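PCF11 protein (Saccharomyces cerevisiae, PDB 1SZ9) probably couples mRNA 3'-end processing to transcription by binding the carboxy-terminal domain of RNA polymerase II through its CTD-interacting domain. Local coordinates at residues N85-Y90 with E129-F134; Q42-A47 with S76-Y81; Y62-L67 with T103-M108. All blocks are in the same frame, centred on the assembly; numbering follows the deposited sequence.

Contact 1: residues N85-Y90 with E129-F134; sequences NLFNLY and EKIEQF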
loop_
_atom_site.group_PDB
_atom_site.type_symbol
_atom_site.label_atom_id
_atom_site.label_comp_id
_atom_site.label_asym_id
_atom_site.label_seq_id
_atom_site.Cartn_x
_atom_site.Cartn_y
_atom_site.Cartn_z
ATOM N N ASN A 85 -0.552 -9.832 3.099
ATOM C CA ASN A 85 -1.573 -9.897 2.058
ATOM C C ASN A 85 -1.199 -9.108 0.800
ATOM O O ASN A 85 -1.992 -9.014 -0.124
ATOM C CB ASN A 85 -2.933 -9.412 2.604
ATOM C CG ASN A 85 -3.371 -10.182 3.850
ATOM O OD1 ASN A 85 -3.072 -11.360 3.991
ATOM N ND2 ASN A 85 -4.084 -9.515 4.750
ATOM N N LEU A 86 0.025 -8.587 0.766
ATOM C CA LEU A 86 0.516 -7.774 -0.352
ATOM C C LEU A 86 0.265 -8.371 -1.726
ATOM O O LEU A 86 -0.303 -7.727 -2.584
ATOM C CB LEU A 86 2.015 -7.507 -0.200
ATOM C CG LEU A 86 2.553 -6.447 -1.168
ATOM C CD1 LEU A 86 1.984 -5.079 -0.774
ATOM C CD2 LEU A 86 4.091 -6.434 -1.128
ATOM N N PHE A 87 0.694 -9.606 -1.942
ATOM C CA PHE A 87 0.491 -10.243 -3.237
ATOM C C PHE A 87 -0.986 -10.384 -3.629
ATOM O O PHE A 87 -1.364 -10.023 -4.744
ATOM C CB PHE A 87 1.161 -11.618 -3.270
ATOM C CG PHE A 87 0.749 -12.450 -4.436
ATOM C CD1 PHE A 87 1.034 -12.036 -5.740
ATOM C CD2 PHE A 87 0.064 -13.653 -4.243
ATOM C CE1 PHE A 87 0.649 -12.807 -6.839
ATOM C CE2 PHE A 87 -0.331 -14.432 -5.338
ATOM C CZ PHE A 87 -0.035 -14.007 -6.642
ATOM N N ASN A 88 -1.815 -10.934 -2.741
ATOM C CA ASN A 88 -3.234 -11.081 -3.065
ATOM C C ASN A 88 -3.886 -9.728 -3.294
ATOM O O ASN A 88 -4.678 -9.572 -4.207
ATOM C CB ASN A 88 -3.991 -11.825 -1.956
ATOM C CG ASN A 88 -3.620 -13.292 -1.894
ATOM O OD1 ASN A 88 -2.998 -13.811 -2.811
ATOM N ND2 ASN A 88 -4.010 -13.969 -0.817
ATOM N N LEU A 89 -3.559 -8.752 -2.450
ATOM C CA LEU A 89 -4.124 -7.412 -2.594
ATOM C C LEU A 89 -3.702 -6.756 -3.911
ATOM O O LEU A 89 -4.510 -6.156 -4.608
ATOM C CB LEU A 89 -3.684 -6.513 -1.425
ATOM C CG LEU A 89 -4.578 -6.545 -0.180
ATOM C CD1 LEU A 89 -3.958 -5.703 0.933
ATOM C CD2 LEU A 89 -5.964 -6.025 -0.545
ATOM N N TYR A 90 -2.422 -6.869 -4.228
ATOM C CA TYR A 90 -1.881 -6.281 -5.434
ATOM C C TYR A 90 -2.496 -6.890 -6.688
ATOM O O TYR A 90 -2.971 -6.174 -7.563
ATOM C CB TYR A 90 -0.358 -6.448 -5.450
ATOM C CG TYR A 90 0.317 -5.784 -6.640
ATOM C CD1 TYR A 90 0.303 -6.374 -7.901
ATOM C CD2 TYR A 90 0.953 -4.556 -6.501
ATOM C CE1 TYR A 90 0.914 -5.752 -8.999
ATOM C CE2 TYR A 90 1.561 -3.933 -7.580
ATOM C CZ TYR A 90 1.539 -4.537 -8.826
ATOM O OH TYR A 90 2.157 -3.925 -9.889
ATOM N N GLU A 129 8.299 -11.677 -5.329
ATOM C CA GLU A 129 8.550 -12.665 -6.387
ATOM C C GLU A 129 7.222 -13.114 -6.994
ATOM O O GLU A 129 7.124 -13.275 -8.205
ATOM C CB GLU A 129 9.258 -13.915 -5.838
ATOM C CG GLU A 129 10.728 -13.735 -5.480
ATOM C CD GLU A 129 11.307 -14.991 -4.815
ATOM O OE1 GLU A 129 11.071 -16.107 -5.344
ATOM O OE2 GLU A 129 11.991 -14.863 -3.770
ATOM N N LYS A 130 6.219 -13.345 -6.145
ATOM C CA LYS A 130 4.900 -13.763 -6.616
ATOM C C LYS A 130 4.270 -12.656 -7.472
ATOM O O LYS A 130 3.607 -12.941 -8.469
ATOM C CB LYS A 130 3.959 -14.071 -5.448
ATOM C CG LYS A 130 4.180 -15.392 -4.706
ATOM C CD LYS A 130 2.987 -15.609 -3.755
ATOM C CE LYS A 130 3.159 -16.768 -2.767
ATOM N NZ LYS A 130 3.079 -18.117 -3.402
ATOM N N ILE A 131 4.464 -11.401 -7.072
ATOM C CA ILE A 131 3.913 -10.282 -7.845
ATOM C C ILE A 131 4.631 -10.209 -9.185
ATOM O O ILE A 131 4.006 -9.994 -10.226
ATOM C CB ILE A 131 4.075 -8.927 -7.107
ATOM C CG1 ILE A 131 3.082 -8.854 -5.949
ATOM C CG2 ILE A 131 3.831 -7.757 -8.087
ATOM C CD1 ILE A 131 3.311 -7.644 -5.011
ATOM N N GLU A 132 5.948 -10.393 -9.169
ATOM C CA GLU A 132 6.701 -10.364 -10.418
ATOM C C GLU A 132 6.226 -11.459 -11.380
ATOM O O GLU A 132 6.071 -11.207 -12.564
ATOM C CB GLU A 132 8.195 -10.559 -10.159
ATOM C CG GLU A 132 9.025 -10.475 -11.425
ATOM C CD GLU A 132 10.507 -10.497 -11.141
ATOM O OE1 GLU A 132 10.978 -11.473 -10.524
ATOM O OE2 GLU A 132 11.202 -9.536 -11.531
ATOM N N GLN A 133 6.024 -12.677 -10.867
ATOM C CA GLN A 133 5.556 -13.777 -11.709
ATOM C C GLN A 133 4.199 -13.430 -12.312
ATOM O O GLN A 133 3.972 -13.649 -13.496
ATOM C CB GLN A 133 5.450 -15.077 -10.903
ATOM C CG GLN A 133 6.761 -15.435 -10.226
ATOM C CD GLN A 133 6.677 -16.697 -9.393
ATOM O OE1 GLN A 133 5.656 -16.973 -8.748
ATOM N NE2 GLN A 133 7.757 -17.466 -9.384
ATOM N N PHE A 134 3.302 -12.909 -11.484
ATOM C CA PHE A 134 1.987 -12.499 -11.943
ATOM C C PHE A 134 2.112 -11.411 -13.043
ATOM O O PHE A 134 1.450 -11.480 -14.063
ATOM C CB PHE A 134 1.175 -11.947 -10.774
ATOM C CG PHE A 134 -0.025 -11.133 -11.199
ATOM C CD1 PHE A 134 -1.141 -11.750 -11.771
ATOM C CD2 PHE A 134 -0.018 -9.744 -11.063
ATOM C CE1 PHE A 134 -2.234 -10.995 -12.201
ATOM C CE2 PHE A 134 -1.098 -8.967 -11.488
ATOM C CZ PHE A 134 -2.215 -9.593 -12.061
#
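Phe87 and Tyr90 on helix 86-95 pack against Ile131 of helix 125-137, forming an apolar helix-helix interface in the all-helical CTD-interacting domain. The two short helical segments run roughly parallel, with 29° between their axes, and they approach to 9.4 Å.

Lys130 CB lies over one face of the Phe87 ring in a CH-pi contact, 3.7 Å from the ring centroid. Further along the same aliphatic chain, Lys130 CD sits 3.6 Å from Phe87 CD2, while the amino end leads away from the ring. The two side chains meet at about a right angle. With CB and CD as the touching atoms, it is methylene groups, not the charge, that pack on the phenyl face. At the rim of this ring Ile131 CG1 approaches in plane, and Phe134 CB also comes up to the edge, 4.1 Å from Phe87 CE1.

Tyr90 receives the branched side of Ile131. Ile131 CG2 stands over one face of the phenol in a second CH-pi contact, 3.9 Å from the centroid. Chi1 of -74° at Ile131 puts CG1 beside the backbone N and leaves CG2 anti to it, which divides the work: CG1 goes to the edge of Phe87 while CG2 goes to the face of Tyr90. Chi1 of -176° at Tyr90 swings CG anti to the backbone N and brings a face of the phenol under this methyl.

In the next shell, helix 99-112 backs this cluster: Phe109 touches both Tyr90 and Ile131, and Trp112 touches Leu86 and Ile131. The Phe134 ring itself packs edge-to-face with Tyr94 of helix 86-95. At the end of the isoleucine, Ile131 CD1 touches Tyr90 CB and CG, both 3.9 Å away, and lies 4.1 Å from Leu86 CG.

Contact 2: residues Q42-A47 with S76-Y81; sequences QYFVDA and SPYTIY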
loop_
_atom_site.group_PDB
_atom_site.type_symbol
_atom_site.label_atom_id
_atom_site.label_comp_id
_atom_site.label_asym_id
_atom_site.label_seq_id
_atom_site.Cartn_x
_atom_site.Cartn_y
_atom_site.Cartn_z
ATOM N N GLN A 42 -1.570 -2.415 13.518
ATOM C CA GLN A 42 -2.461 -3.384 12.892
ATOM C C GLN A 42 -3.813 -2.776 12.478
ATOM O O GLN A 42 -4.404 -3.190 11.469
ATOM C CB GLN A 42 -2.660 -4.599 13.800
ATOM C CG GLN A 42 -3.619 -5.625 13.208
ATOM C CD GLN A 42 -3.433 -7.015 13.784
ATOM O OE1 GLN A 42 -3.015 -7.178 14.935
ATOM N NE2 GLN A 42 -3.758 -8.035 12.981
ATOM N N TYR A 43 -4.292 -1.788 13.235
ATOM C CA TYR A 43 -5.557 -1.136 12.906
ATOM C C TYR A 43 -5.403 -0.345 11.625
ATOM O O TYR A 43 -6.281 -0.374 10.772
ATOM C CB TYR A 43 -6.011 -0.208 14.032
ATOM C CG TYR A 43 -6.413 -0.973 15.266
ATOM C CD1 TYR A 43 -7.437 -1.918 15.211
ATOM C CD2 TYR A 43 -5.740 -0.800 16.473
ATOM C CE1 TYR A 43 -7.775 -2.674 16.314
ATOM C CE2 TYR A 43 -6.074 -1.556 17.594
ATOM C CZ TYR A 43 -7.089 -2.489 17.503
ATOM O OH TYR A 43 -7.413 -3.257 18.592
ATOM N N PHE A 44 -4.280 0.353 11.494
ATOM C CA PHE A 44 -4.015 1.139 10.291
ATOM C C PHE A 44 -3.843 0.203 9.086
ATOM O O PHE A 44 -4.329 0.488 7.998
ATOM C CB PHE A 44 -2.765 2.005 10.483
ATOM C CG PHE A 44 -2.877 2.991 11.616
ATOM C CD1 PHE A 44 -4.121 3.396 12.087
ATOM C CD2 PHE A 44 -1.735 3.549 12.188
ATOM C CE1 PHE A 44 -4.233 4.348 13.113
ATOM C CE2 PHE A 44 -1.834 4.501 13.212
ATOM C CZ PHE A 44 -3.092 4.899 13.674
ATOM N N VAL A 45 -3.165 -0.923 9.277
ATOM C CA VAL A 45 -2.996 -1.860 8.168
ATOM C C VAL A 45 -4.348 -2.378 7.676
ATOM O O VAL A 45 -4.626 -2.387 6.473
ATOM C CB VAL A 45 -2.095 -3.046 8.574
ATOM C CG1 VAL A 45 -2.131 -4.138 7.495
ATOM C CG2 VAL A 45 -0.665 -2.548 8.747
ATOM N N ASP A 46 -5.210 -2.793 8.600
ATOM C CA ASP A 46 -6.510 -3.314 8.190
ATOM C C ASP A 46 -7.374 -2.257 7.538
ATOM O O ASP A 46 -8.103 -2.541 6.601
ATOM C CB ASP A 46 -7.243 -3.937 9.372
ATOM C CG ASP A 46 -6.621 -5.253 9.801
ATOM O OD1 ASP A 46 -5.963 -5.918 8.956
ATOM O OD2 ASP A 46 -6.804 -5.625 10.975
ATOM N N ALA A 47 -7.280 -1.029 8.025
ATOM C CA ALA A 47 -8.045 0.067 7.448
ATOM C C ALA A 47 -7.606 0.290 5.983
ATOM O O ALA A 47 -8.438 0.444 5.094
ATOM C CB ALA A 47 -7.820 1.329 8.260
ATOM N N SER A 76 9.239 -0.610 9.439
ATOM C CA SER A 76 8.684 -1.551 10.397
ATOM C C SER A 76 7.776 -0.833 11.398
ATOM O O SER A 76 7.997 0.321 11.729
ATOM C CB SER A 76 9.809 -2.278 11.148
ATOM O OG SER A 76 9.261 -3.309 11.974
ATOM N N PRO A 77 6.729 -1.510 11.881
ATOM C CA PRO A 77 6.314 -2.889 11.577
ATOM C C PRO A 77 5.386 -2.995 10.352
ATOM O O PRO A 77 4.906 -4.088 9.994
ATOM C CB PRO A 77 5.603 -3.299 12.851
ATOM C CG PRO A 77 4.862 -2.053 13.185
ATOM C CD PRO A 77 5.898 -0.948 12.959
ATOM N N TYR A 78 5.134 -1.860 9.712
ATOM C CA TYR A 78 4.252 -1.841 8.549
ATOM C C TYR A 78 4.766 -2.674 7.368
ATOM O O TYR A 78 3.992 -3.385 6.738
ATOM C CB TYR A 78 3.993 -0.390 8.144
ATOM C CG TYR A 78 3.350 0.403 9.256
ATOM C CD1 TYR A 78 2.003 0.224 9.590
ATOM C CD2 TYR A 78 4.106 1.302 10.014
ATOM C CE1 TYR A 78 1.427 0.928 10.659
ATOM C CE2 TYR A 78 3.547 2.001 11.081
ATOM C CZ TYR A 78 2.214 1.811 11.396
ATOM O OH TYR A 78 1.693 2.520 12.454
ATOM N N THR A 79 6.066 -2.602 7.081
ATOM C CA THR A 79 6.653 -3.379 5.998
ATOM C C THR A 79 6.396 -4.871 6.244
ATOM O O THR A 79 6.169 -5.644 5.308
ATOM C CB THR A 79 8.188 -3.170 5.911
ATOM O OG1 THR A 79 8.745 -3.264 7.227
ATOM C CG2 THR A 79 8.540 -1.814 5.283
ATOM N N ILE A 80 6.440 -5.269 7.515
ATOM C CA ILE A 80 6.212 -6.657 7.897
ATOM C C ILE A 80 4.734 -6.999 7.798
ATOM O O ILE A 80 4.359 -7.980 7.157
ATOM C CB ILE A 80 6.705 -6.924 9.349
ATOM C CG1 ILE A 80 8.227 -6.738 9.417
ATOM C CG2 ILE A 80 6.325 -8.329 9.796
ATOM C CD1 ILE A 80 8.782 -6.734 10.828
ATOM N N TYR A 81 3.890 -6.183 8.418
ATOM C CA TYR A 81 2.455 -6.433 8.399
ATOM C C TYR A 81 1.803 -6.435 7.015
ATOM O O TYR A 81 1.023 -7.329 6.722
ATOM C CB TYR A 81 1.730 -5.433 9.295
ATOM C CG TYR A 81 2.114 -5.509 10.762
ATOM C CD1 TYR A 81 3.019 -6.477 11.228
ATOM C CD2 TYR A 81 1.574 -4.612 11.680
ATOM C CE1 TYR A 81 3.377 -6.543 12.579
ATOM C CE2 TYR A 81 1.918 -4.663 13.030
ATOM C CZ TYR A 81 2.822 -5.628 13.473
ATOM O OH TYR A 81 3.181 -5.656 14.799
#
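Val45 of helix 41-54 points into the angle between two tyrosines of helix 78-83, Tyr78 and Tyr81, an apolar helix-helix contact within the superhelical CTD-interacting domain. One methyl serves both partners. Val45 CG2 reaches the rim of the Tyr78 ring near its plane, 3.9 Å from Tyr78 CD1, and it lies 3.8 Å from Tyr81 CB. Relative to Tyr78 the valine runs in the opposite direction, whereas it crosses Tyr81 at about a right angle. The valine branching explains the shared role: CG1 is anti to the backbone N (chi1 170°), which places CG2 beside that N and facing the tyrosines.

Phe44 and Tyr78 meet obliquely, edge against end. Tyr78 OH approaches near the plane of the phenyl ring, 3.6 Å from Phe44 CD2, a packing contact with a C-H edge. The polar need of that hydroxyl is met elsewhere, by a hydrogen bond with Ala34 O, which probably helps to hold the far end of the buried phenol. Phe44 in turn stacks on Phe12 of helix 3-16, so the contact continues into a third helix.

Tyr81 is more exposed and turns a ring edge to the start of segment 42-47, with Tyr81 CE2 4.2 Å from Gln42 N. One face of this ring is underlain by the residue just before its helix: the O of Pro77, a residue preceded by a cis peptide bond, stands 3.1 Å from the Tyr81 ring plane, toward the rim.

Contact 3: residues Y62-L67 with T103-M108; sequences YAFYAL and TKLINM
The Phe64 and Tyr65 rings, successive on helix 57-73, receive the same methionine in different ways. Met108 SD lies at the edge of the Tyr65 ring, 85° off its normal and 5.3 Å from the centroid. Toward Phe64 the sulfur is oblique, 5.1 Å from that centroid, giving a second Met-aromatic contact. The methyl completes the grip: Met108 CE is 3.8 Å from Phe64 CD1, also obliquely placed. The thioether chain is extended through chi2 and turns only at chi3 (70°), which folds CE back against Phe64 while SD stays by Tyr65. Leu105 CD2 adds a looser oblique contact with Phe64.

At the polar end, Tyr65 OH rests against the aliphatic base of Lys104, 3.6 Å from Lys104 CB. A water spans the same gap: it is hydrogen-bonded to Tyr65 OH and donates to Lys104 O, 2.8 Å away. Replacing Met108 by an alanine would probably leave a gap beside Phe64 and Tyr65, both losing their contacts with the sulfur, and Phe64 those with the methyl as well.

The segment axes are nearly parallel, 9° apart, but 11.3 Å distant, a spacing bridged by long side chains. Helices 41-54 and 86-95 flank the pair: Ile52 of the former meets Phe64, while the latter brings Thr93 to Phe64, Tyr94 to Leu105 and Tyr90 to Met108.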
loop_
_atom_site.group_PDB
_atom_site.type_symbol
_atom_site.label_atom_id
_atom_site.label_comp_id
_atom_site.label_asym_id
_atom_site.label_seq_id
_atom_site.Cartn_x
_atom_site.Cartn_y
_atom_site.Cartn_z
ATOM N N TYR A 62 -4.714 5.178 -4.971
ATOM C CA TYR A 62 -4.327 6.154 -3.958
ATOM C C TYR A 62 -4.195 5.535 -2.570
ATOM O O TYR A 62 -3.347 5.955 -1.784
ATOM C CB TYR A 62 -5.307 7.327 -3.993
ATOM C CG TYR A 62 -5.511 7.807 -5.417
ATOM C CD1 TYR A 62 -4.420 8.139 -6.227
ATOM C CD2 TYR A 62 -6.789 7.888 -5.970
ATOM C CE1 TYR A 62 -4.604 8.537 -7.563
ATOM C CE2 TYR A 62 -6.990 8.282 -7.290
ATOM C CZ TYR A 62 -5.894 8.603 -8.082
ATOM O OH TYR A 62 -6.101 8.962 -9.391
ATOM N N ALA A 63 -4.998 4.511 -2.287
ATOM C CA ALA A 63 -4.907 3.810 -1.004
ATOM C C ALA A 63 -3.576 3.039 -1.008
ATOM O O ALA A 63 -2.905 2.934 0.023
ATOM C CB ALA A 63 -6.096 2.832 -0.827
ATOM N N PHE A 64 -3.206 2.477 -2.157
ATOM C CA PHE A 64 -1.913 1.782 -2.258
ATOM C C PHE A 64 -0.772 2.811 -2.110
ATOM O O PHE A 64 0.311 2.476 -1.626
ATOM C CB PHE A 64 -1.775 1.051 -3.601
ATOM C CG PHE A 64 -1.747 -0.455 -3.474
ATOM C CD1 PHE A 64 -0.697 -1.094 -2.807
ATOM C CD2 PHE A 64 -2.761 -1.236 -4.038
ATOM C CE1 PHE A 64 -0.651 -2.483 -2.700
ATOM C CE2 PHE A 64 -2.728 -2.634 -3.937
ATOM C CZ PHE A 64 -1.666 -3.260 -3.264
ATOM N N TYR A 65 -0.997 4.055 -2.534
ATOM C CA TYR A 65 0.062 5.070 -2.362
ATOM C C TYR A 65 0.195 5.380 -0.881
ATOM O O TYR A 65 1.281 5.679 -0.399
ATOM C CB TYR A 65 -0.224 6.357 -3.149
ATOM C CG TYR A 65 -0.002 6.261 -4.650
ATOM C CD1 TYR A 65 0.614 5.147 -5.235
ATOM C CD2 TYR A 65 -0.382 7.308 -5.490
ATOM C CE1 TYR A 65 0.846 5.090 -6.641
ATOM C CE2 TYR A 65 -0.157 7.260 -6.872
ATOM C CZ TYR A 65 0.460 6.149 -7.436
ATOM O OH TYR A 65 0.721 6.139 -8.792
ATOM N N ALA A 66 -0.911 5.287 -0.141
ATOM C CA ALA A 66 -0.854 5.501 1.304
ATOM C C ALA A 66 -0.002 4.364 1.925
ATOM O O ALA A 66 0.891 4.609 2.741
ATOM C CB ALA A 66 -2.262 5.485 1.886
ATOM N N LEU A 67 -0.299 3.127 1.531
ATOM C CA LEU A 67 0.423 1.938 1.988
ATOM C C LEU A 67 1.920 2.092 1.650
ATOM O O LEU A 67 2.790 1.827 2.475
ATOM C CB LEU A 67 -0.137 0.697 1.272
ATOM C CG LEU A 67 0.417 -0.705 1.587
ATOM C CD1 LEU A 67 -0.613 -1.773 1.168
ATOM C CD2 LEU A 67 1.745 -0.942 0.856
ATOM N N THR A 103 -0.070 0.716 -15.182
ATOM C CA THR A 103 1.320 1.165 -15.350
ATOM C C THR A 103 1.775 1.840 -14.067
ATOM O O THR A 103 2.944 1.780 -13.722
ATOM C CB THR A 103 1.511 2.186 -16.524
ATOM O OG1 THR A 103 0.777 3.387 -16.244
ATOM C CG2 THR A 103 1.052 1.583 -17.843
ATOM N N LYS A 104 0.850 2.496 -13.365
ATOM C CA LYS A 104 1.195 3.143 -12.097
ATOM C C LYS A 104 1.462 2.088 -11.020
ATOM O O LYS A 104 2.401 2.231 -10.226
ATOM C CB LYS A 104 0.087 4.122 -11.685
ATOM C CG LYS A 104 0.254 5.474 -12.393
ATOM C CD LYS A 104 -1.045 6.193 -12.606
ATOM C CE LYS A 104 -0.790 7.647 -13.078
ATOM N NZ LYS A 104 0.524 7.854 -13.766
ATOM N N LEU A 105 0.663 1.015 -11.002
ATOM C CA LEU A 105 0.901 -0.075 -10.038
ATOM C C LEU A 105 2.240 -0.740 -10.367
ATOM O O LEU A 105 2.950 -1.201 -9.482
ATOM C CB LEU A 105 -0.183 -1.146 -10.130
ATOM C CG LEU A 105 -1.579 -0.744 -9.641
ATOM C CD1 LEU A 105 -2.549 -1.850 -9.980
ATOM C CD2 LEU A 105 -1.542 -0.459 -8.132
ATOM N N ILE A 106 2.581 -0.785 -11.651
ATOM C CA ILE A 106 3.829 -1.424 -12.059
ATOM C C ILE A 106 5.041 -0.606 -11.619
ATOM O O ILE A 106 6.020 -1.154 -11.111
ATOM C CB ILE A 106 3.845 -1.642 -13.603
ATOM C CG1 ILE A 106 2.800 -2.714 -13.965
ATOM C CG2 ILE A 106 5.283 -2.030 -14.103
ATOM C CD1 ILE A 106 2.403 -2.708 -15.452
ATOM N N ASN A 107 4.981 0.705 -11.831
ATOM C CA ASN A 107 6.087 1.567 -11.433
ATOM C C ASN A 107 6.262 1.502 -9.920
ATOM O O ASN A 107 7.383 1.450 -9.418
ATOM C CB ASN A 107 5.836 3.003 -11.911
ATOM C CG ASN A 107 6.021 3.135 -13.421
ATOM O OD1 ASN A 107 6.596 2.249 -14.046
ATOM N ND2 ASN A 107 5.541 4.227 -14.004
ATOM N N MET A 108 5.142 1.469 -9.201
ATOM C CA MET A 108 5.188 1.391 -7.746
ATOM C C MET A 108 5.901 0.109 -7.314
ATOM O O MET A 108 6.733 0.127 -6.396
ATOM C CB MET A 108 3.766 1.437 -7.167
ATOM C CG MET A 108 3.686 1.234 -5.651
ATOM S SD MET A 108 1.947 1.244 -5.120
ATOM C CE MET A 108 1.389 -0.383 -5.852
HETATM O O HOH W 1 3.186 4.819 -9.666
#

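Overall arrangement
All three contacts join helices of one all-helical chain. Contact 2 lies about 17 Å from contact 1 and about 16 Å from contact 3, between centres; it makes no contact with contact 3 and adjoins contact 1 only along the chain. Contacts 1 and 3, with centres about 13 Å apart, do touch through Tyr90: its OH makes a weak hydrogen bond with Leu105 O, and its ring meets Met108 CE. In sequence, contact 2 closes before contact 1 opens, with helices 78-83 and 86-95 consecutive, whereas contact 3 alternates with both. Each contact thus links non-successive helices, and the interleaving ties them into one stack, consistent with a continuous scaffold for recognising the polymerase tail.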